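PDB 3C1Q: type II secretion system protein F from Vibrio cholerae, which probably serves in the inner-membrane complex of the type II secretion system, through which toxins and proteases leave the periplasm. Local coordinates for residues P12-I17 with P72-E77; S81-G86 with E97-Y102. All coordinates share one frame; numbering follows the deposited sequence.

In the fold
This all-helical cytoplasmic domain, one piece of a longer membrane protein, shows how apolar packing between helices and loops can accompany a metal site at a dimer interface. Interaction 1 sets helix 11-26 against the loop before helix 77-89; interaction 2 packs that helix against helix 92-121. They follow one another along the chain, with centres about 12 Å apart. In interaction 2, segment 97-102 carries Glu97 and Asp101, which bind calcium together with Glu43 of the second subunit. Interaction 1 does not itself hold a metal ligand: the side chain of Ile17 is about 9 Å from that of a Glu43, itself a calcium-binding residue, and about 11 Å from a bound calcium.

Interaction 1. Residues P12-I17 with P72-E77; sequences PDLALI and PHVFDE
Val74 is the first loop residue to meet the helix. Its CG1 lies 4.2 Å from Leu14 CD1, and its carbonyl O faces both leucine methyls, 4.1 Å from Leu14 CD1 and equally far from CD2. The same CG1 sits over the centre of the Phe75 ring, covering one face, so valine and phenylalanine present themselves to the helix as a single apolar unit. Phe75 follows. With CG anti to its carbonyl carbon (chi1 -57°), the ring swings toward helix 11-26 and meets two residues there: Phe75 CE1 is 3.8 Å from Leu14 CD1, and Phe75 CZ is 3.9 Å from Ile17 CD1. Both methyls approach obliquely. Ile17 reaches the ring by an extended chain (chi2 178°) that ends in CD1. Met50 of helix 45-59 touches both Ile17 and Phe75, while Ile9 packs on Leu14, Ile17 and Val74. Asp76 then caps the N-terminus of helix 77-89, its OD1 accepting a hydrogen bond from Phe79 N. Carried by van der Waals contact alone, the join between loop and helix depends on the fit of methyls around a partly wrapped ring rather than on directed bonds.

Interaction 2. Residues S81-G86 with E97-Y102; sequences SMVAAG and ERLADY. With CA (calcium ion), chain G.
Leu99 fits its branched end against Met82 and Val83 where segments 81-86 and 97-102 run nearly antiparallel, at 158°, their axes approaching to 10.9 Å, as the arms of a helical hairpin. The tight part is here. Leu99 CD1 comes 3.7 Å from Val83 CG2, the two side chains crossing at about a right angle, and lies 4.1 Å from Met82 CB. Leu99 CD2 is equally close to that CB, so the leucine fork straddles the root of Met82. Behind this, Val83 packs on Leu64 and Leu68, and Leu99 on Thr18. The outer side is looser. Met82, a selenomethionine here, bends at chi2 and chi3 and brings CE to the edge of the Arg98 guanidinium, near its plane, only as close as 4.5 Å to NH2. Elsewhere on segment 97-102, Glu97 OE2 binds calcium at 2.3 Å, and Asp101 grips it with both carboxylate oxygens, beside three waters and Glu43 of the second subunit. Arg19 donates to both acids through separate nitrogens, which would probably offset some of their negative charge. Thus a short piece of a long helix separates two chemistries, apolar packing within its own subunit and ionic coordination that ties it to the other.

Interaction 1. Residues P12-I17 with P72-E77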
loop_
_atom_site.group_PDB
_atom_site.type_symbol
_atom_site.label_atom_id
_atom_site.label_comp_id
_atom_site.label_asym_id
_atom_site.label_seq_id
_atom_site.Cartn_x
_atom_site.Cartn_y
_atom_site.Cartn_z
ATOM N N PRO B 12 2.948 2.448 -12.118
ATOM C CA PRO B 12 2.590 2.769 -10.729
ATOM C C PRO B 12 1.191 2.345 -10.309
ATOM O O PRO B 12 0.997 1.913 -9.168
ATOM C CB PRO B 12 2.734 4.293 -10.634
ATOM C CG PRO B 12 3.020 4.781 -11.957
ATOM C CD PRO B 12 3.369 3.643 -12.867
ATOM N N ASP B 13 0.216 2.458 -11.199
ATOM C CA ASP B 13 -1.143 2.125 -10.785
ATOM C C ASP B 13 -1.334 0.625 -10.646
ATOM O O ASP B 13 -2.062 0.181 -9.762
ATOM C CB ASP B 13 -2.169 2.764 -11.692
ATOM C CG ASP B 13 -2.408 4.225 -11.339
ATOM O OD1 ASP B 13 -2.371 4.570 -10.127
ATOM O OD2 ASP B 13 -2.633 5.008 -12.273
ATOM N N LEU B 14 -0.677 -0.173 -11.484
ATOM C CA LEU B 14 -0.722 -1.636 -11.250
ATOM C C LEU B 14 -0.075 -1.998 -9.912
ATOM O O LEU B 14 -0.608 -2.812 -9.161
ATOM C CB LEU B 14 -0.056 -2.425 -12.377
ATOM C CG LEU B 14 -0.175 -3.951 -12.221
ATOM C CD1 LEU B 14 -1.639 -4.388 -12.278
ATOM C CD2 LEU B 14 0.656 -4.642 -13.286
ATOM N N ALA B 15 1.062 -1.379 -9.603
ATOM C CA ALA B 15 1.757 -1.610 -8.342
ATOM C C ALA B 15 0.886 -1.253 -7.138
ATOM O O ALA B 15 0.866 -1.982 -6.134
ATOM C CB ALA B 15 3.054 -0.826 -8.310
ATOM N N LEU B 16 0.165 -0.147 -7.256
ATOM C CA LEU B 16 -0.677 0.332 -6.179
ATOM C C LEU B 16 -1.771 -0.689 -5.908
ATOM O O LEU B 16 -1.901 -1.173 -4.773
ATOM C CB LEU B 16 -1.278 1.684 -6.541
ATOM C CG LEU B 16 -2.361 2.259 -5.626
ATOM C CD1 LEU B 16 -1.829 2.426 -4.204
ATOM C CD2 LEU B 16 -2.887 3.573 -6.189
ATOM N N ILE B 17 -2.576 -1.014 -6.927
ATOM C CA ILE B 17 -3.713 -1.910 -6.664
ATOM C C ILE B 17 -3.244 -3.291 -6.249
ATOM O O ILE B 17 -3.905 -3.947 -5.442
ATOM C CB ILE B 17 -4.751 -1.949 -7.829
ATOM C CG1 ILE B 17 -4.136 -2.517 -9.119
ATOM C CG2 ILE B 17 -5.369 -0.545 -8.036
ATOM C CD1 ILE B 17 -5.136 -2.651 -10.342
ATOM N N PRO B 72 -7.032 -8.239 -19.999
ATOM C CA PRO B 72 -5.734 -8.848 -20.297
ATOM C C PRO B 72 -4.674 -7.801 -20.649
ATOM O O PRO B 72 -3.475 -8.081 -20.570
ATOM C CB PRO B 72 -6.047 -9.751 -21.493
ATOM C CG PRO B 72 -7.162 -9.073 -22.189
ATOM C CD PRO B 72 -7.999 -8.474 -21.087
ATOM N N HIS B 73 -5.136 -6.611 -21.026
ATOM C CA HIS B 73 -4.307 -5.425 -21.210
ATOM C C HIS B 73 -3.782 -4.806 -19.895
ATOM O O HIS B 73 -2.872 -3.981 -19.921
ATOM C CB HIS B 73 -5.088 -4.392 -22.048
ATOM C CG HIS B 73 -6.325 -3.869 -21.377
ATOM N ND1 HIS B 73 -7.299 -4.691 -20.842
ATOM C CD2 HIS B 73 -6.748 -2.599 -21.167
ATOM C CE1 HIS B 73 -8.252 -3.949 -20.313
ATOM N NE2 HIS B 73 -7.943 -2.677 -20.493
ATOM N N VAL B 74 -4.338 -5.225 -18.757
ATOM C CA VAL B 74 -3.897 -4.755 -17.442
ATOM C C VAL B 74 -3.213 -5.871 -16.679
ATOM O O VAL B 74 -2.155 -5.662 -16.091
ATOM C CB VAL B 74 -5.083 -4.218 -16.610
ATOM C CG1 VAL B 74 -4.646 -3.922 -15.183
ATOM C CG2 VAL B 74 -5.674 -2.986 -17.286
ATOM N N PHE B 75 -3.851 -7.047 -16.672
ATOM C CA PHE B 75 -3.346 -8.232 -15.993
ATOM C C PHE B 75 -2.890 -9.246 -17.032
ATOM O O PHE B 75 -3.711 -9.907 -17.679
ATOM C CB PHE B 75 -4.445 -8.810 -15.117
ATOM C CG PHE B 75 -4.975 -7.833 -14.117
ATOM C CD1 PHE B 75 -4.235 -7.505 -12.989
ATOM C CD2 PHE B 75 -6.201 -7.212 -14.321
ATOM C CE1 PHE B 75 -4.737 -6.585 -12.068
ATOM C CE2 PHE B 75 -6.692 -6.292 -13.416
ATOM C CZ PHE B 75 -5.971 -5.977 -12.300
ATOM N N ASP B 76 -1.578 -9.353 -17.225
ATOM C CA ASP B 76 -1.058 -10.194 -18.303
ATOM C C ASP B 76 -1.163 -11.688 -17.971
ATOM O O ASP B 76 -1.625 -12.073 -16.898
ATOM C CB ASP B 76 0.362 -9.762 -18.741
ATOM C CG ASP B 76 1.436 -9.985 -17.673
ATOM O OD1 ASP B 76 1.209 -10.695 -16.677
ATOM O OD2 ASP B 76 2.532 -9.410 -17.843
ATOM N N GLU B 77 -0.757 -12.528 -18.919
ATOM C CA GLU B 77 -0.870 -13.969 -18.756
ATOM C C GLU B 77 -0.138 -14.467 -17.508
ATOM O O GLU B 77 -0.653 -15.322 -16.785
ATOM C CB GLU B 77 -0.329 -14.650 -20.011
ATOM C CG GLU B 77 -0.297 -16.163 -19.978
ATOM C CD GLU B 77 0.155 -16.746 -21.303
ATOM O OE1 GLU B 77 0.232 -15.979 -22.299
ATOM O OE2 GLU B 77 0.439 -17.966 -21.353
#

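Interaction 2. Residues S81-G86 with E97-Y102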
loop_
_atom_site.group_PDB
_atom_site.type_symbol
_atom_site.label_atom_id
_atom_site.label_comp_id
_atom_site.label_asym_id
_atom_site.label_seq_id
_atom_site.Cartn_x
_atom_site.Cartn_y
_atom_site.Cartn_z
ATOM N N SER B 81 -1.993 -16.175 -14.445
ATOM C CA SER B 81 -1.529 -17.530 -14.164
ATOM C C SER B 81 -1.128 -17.705 -12.709
ATOM O O SER B 81 -1.471 -18.716 -12.099
ATOM C CB SER B 81 -0.358 -17.892 -15.070
ATOM O OG SER B 81 -0.827 -18.157 -16.378
HETATM N N MSE B 82 -0.425 -16.715 -12.165
HETATM C CA MSE B 82 0.003 -16.734 -10.765
HETATM C C MSE B 82 -1.233 -16.758 -9.827
HETATM O O MSE B 82 -1.314 -17.569 -8.914
HETATM C CB MSE B 82 0.934 -15.534 -10.453
HETATM C CG MSE B 82 2.377 -15.587 -11.084
HETATM SE SE MSE B 82 3.259 -17.259 -10.733
HETATM C CE MSE B 82 3.097 -17.327 -8.789
ATOM N N VAL B 83 -2.196 -15.882 -10.082
ATOM C CA VAL B 83 -3.440 -15.828 -9.312
ATOM C C VAL B 83 -4.165 -17.181 -9.351
ATOM O O VAL B 83 -4.566 -17.710 -8.308
ATOM C CB VAL B 83 -4.374 -14.701 -9.818
ATOM C CG1 VAL B 83 -5.681 -14.694 -9.056
ATOM C CG2 VAL B 83 -3.680 -13.329 -9.674
ATOM N N ALA B 84 -4.332 -17.729 -10.549
ATOM C CA ALA B 84 -4.904 -19.071 -10.724
ATOM C C ALA B 84 -4.206 -20.115 -9.863
ATOM O O ALA B 84 -4.877 -20.912 -9.206
ATOM C CB ALA B 84 -4.858 -19.512 -12.206
ATOM N N ALA B 85 -2.871 -20.139 -9.882
ATOM C CA ALA B 85 -2.120 -21.114 -9.063
ATOM C C ALA B 85 -2.428 -20.923 -7.583
ATOM O O ALA B 85 -2.643 -21.894 -6.875
ATOM C CB ALA B 85 -0.588 -21.030 -9.331
ATOM N N GLY B 86 -2.459 -19.673 -7.119
ATOM C CA GLY B 86 -2.809 -19.376 -5.728
ATOM C C GLY B 86 -4.225 -19.795 -5.339
ATOM O O GLY B 86 -4.438 -20.413 -4.285
ATOM N N GLU B 97 1.104 -11.458 -2.503
ATOM C CA GLU B 97 2.276 -10.780 -1.931
ATOM C C GLU B 97 3.411 -10.757 -2.953
ATOM O O GLU B 97 4.054 -9.719 -3.168
ATOM C CB GLU B 97 2.744 -11.473 -0.650
ATOM C CG GLU B 97 3.982 -10.835 -0.006
ATOM C CD GLU B 97 3.793 -9.366 0.303
ATOM O OE1 GLU B 97 2.664 -8.972 0.728
ATOM O OE2 GLU B 97 4.770 -8.599 0.115
ATOM N N ARG B 98 3.686 -11.907 -3.563
ATOM C CA ARG B 98 4.756 -11.981 -4.572
ATOM C C ARG B 98 4.459 -11.112 -5.787
ATOM O O ARG B 98 5.375 -10.473 -6.336
ATOM C CB ARG B 98 5.019 -13.417 -4.983
ATOM C CG ARG B 98 5.704 -14.225 -3.875
ATOM C CD ARG B 98 6.505 -15.382 -4.434
ATOM N NE ARG B 98 5.637 -16.462 -4.872
ATOM C CZ ARG B 98 5.010 -17.301 -4.047
ATOM N NH1 ARG B 98 5.148 -17.200 -2.724
ATOM N NH2 ARG B 98 4.248 -18.251 -4.546
ATOM N N LEU B 99 3.189 -11.058 -6.203
ATOM C CA LEU B 99 2.810 -10.202 -7.332
ATOM C C LEU B 99 2.985 -8.715 -6.963
ATOM O O LEU B 99 3.441 -7.914 -7.769
ATOM C CB LEU B 99 1.364 -10.477 -7.738
ATOM C CG LEU B 99 1.173 -11.740 -8.555
ATOM C CD1 LEU B 99 -0.315 -12.170 -8.552
ATOM C CD2 LEU B 99 1.698 -11.559 -10.004
ATOM N N ALA B 100 2.653 -8.369 -5.727
ATOM C CA ALA B 100 2.842 -7.012 -5.218
ATOM C C ALA B 100 4.329 -6.616 -5.194
ATOM O O ALA B 100 4.716 -5.510 -5.661
ATOM C CB ALA B 100 2.217 -6.906 -3.799
ATOM N N ASP B 101 5.166 -7.504 -4.662
ATOM C CA ASP B 101 6.612 -7.290 -4.617
ATOM C C ASP B 101 7.155 -7.108 -6.010
ATOM O O ASP B 101 7.975 -6.222 -6.254
ATOM C CB ASP B 101 7.327 -8.469 -3.958
ATOM C CG ASP B 101 7.178 -8.479 -2.446
ATOM O OD1 ASP B 101 6.933 -7.416 -1.850
ATOM O OD2 ASP B 101 7.364 -9.551 -1.859
ATOM N N TYR B 102 6.695 -7.962 -6.921
ATOM C CA TYR B 102 7.147 -7.947 -8.330
ATOM C C TYR B 102 6.742 -6.627 -8.990
ATOM O O TYR B 102 7.560 -5.943 -9.598
ATOM C CB TYR B 102 6.542 -9.123 -9.098
ATOM C CG TYR B 102 6.788 -9.077 -10.582
ATOM C CD1 TYR B 102 8.008 -9.472 -11.115
ATOM C CD2 TYR B 102 5.805 -8.612 -11.461
ATOM C CE1 TYR B 102 8.243 -9.422 -12.492
ATOM C CE2 TYR B 102 6.032 -8.571 -12.830
ATOM C CZ TYR B 102 7.251 -8.958 -13.334
ATOM O OH TYR B 102 7.449 -8.913 -14.705
HETATM CA CA CA G . 7.018 -8.536 0.425
HETATM O O HOH W 1 6.501 -8.900 2.803
HETATM O O HOH W 2 7.500 -10.949 0.792
HETATM O O HOH W 3 6.771 -6.270 1.109
#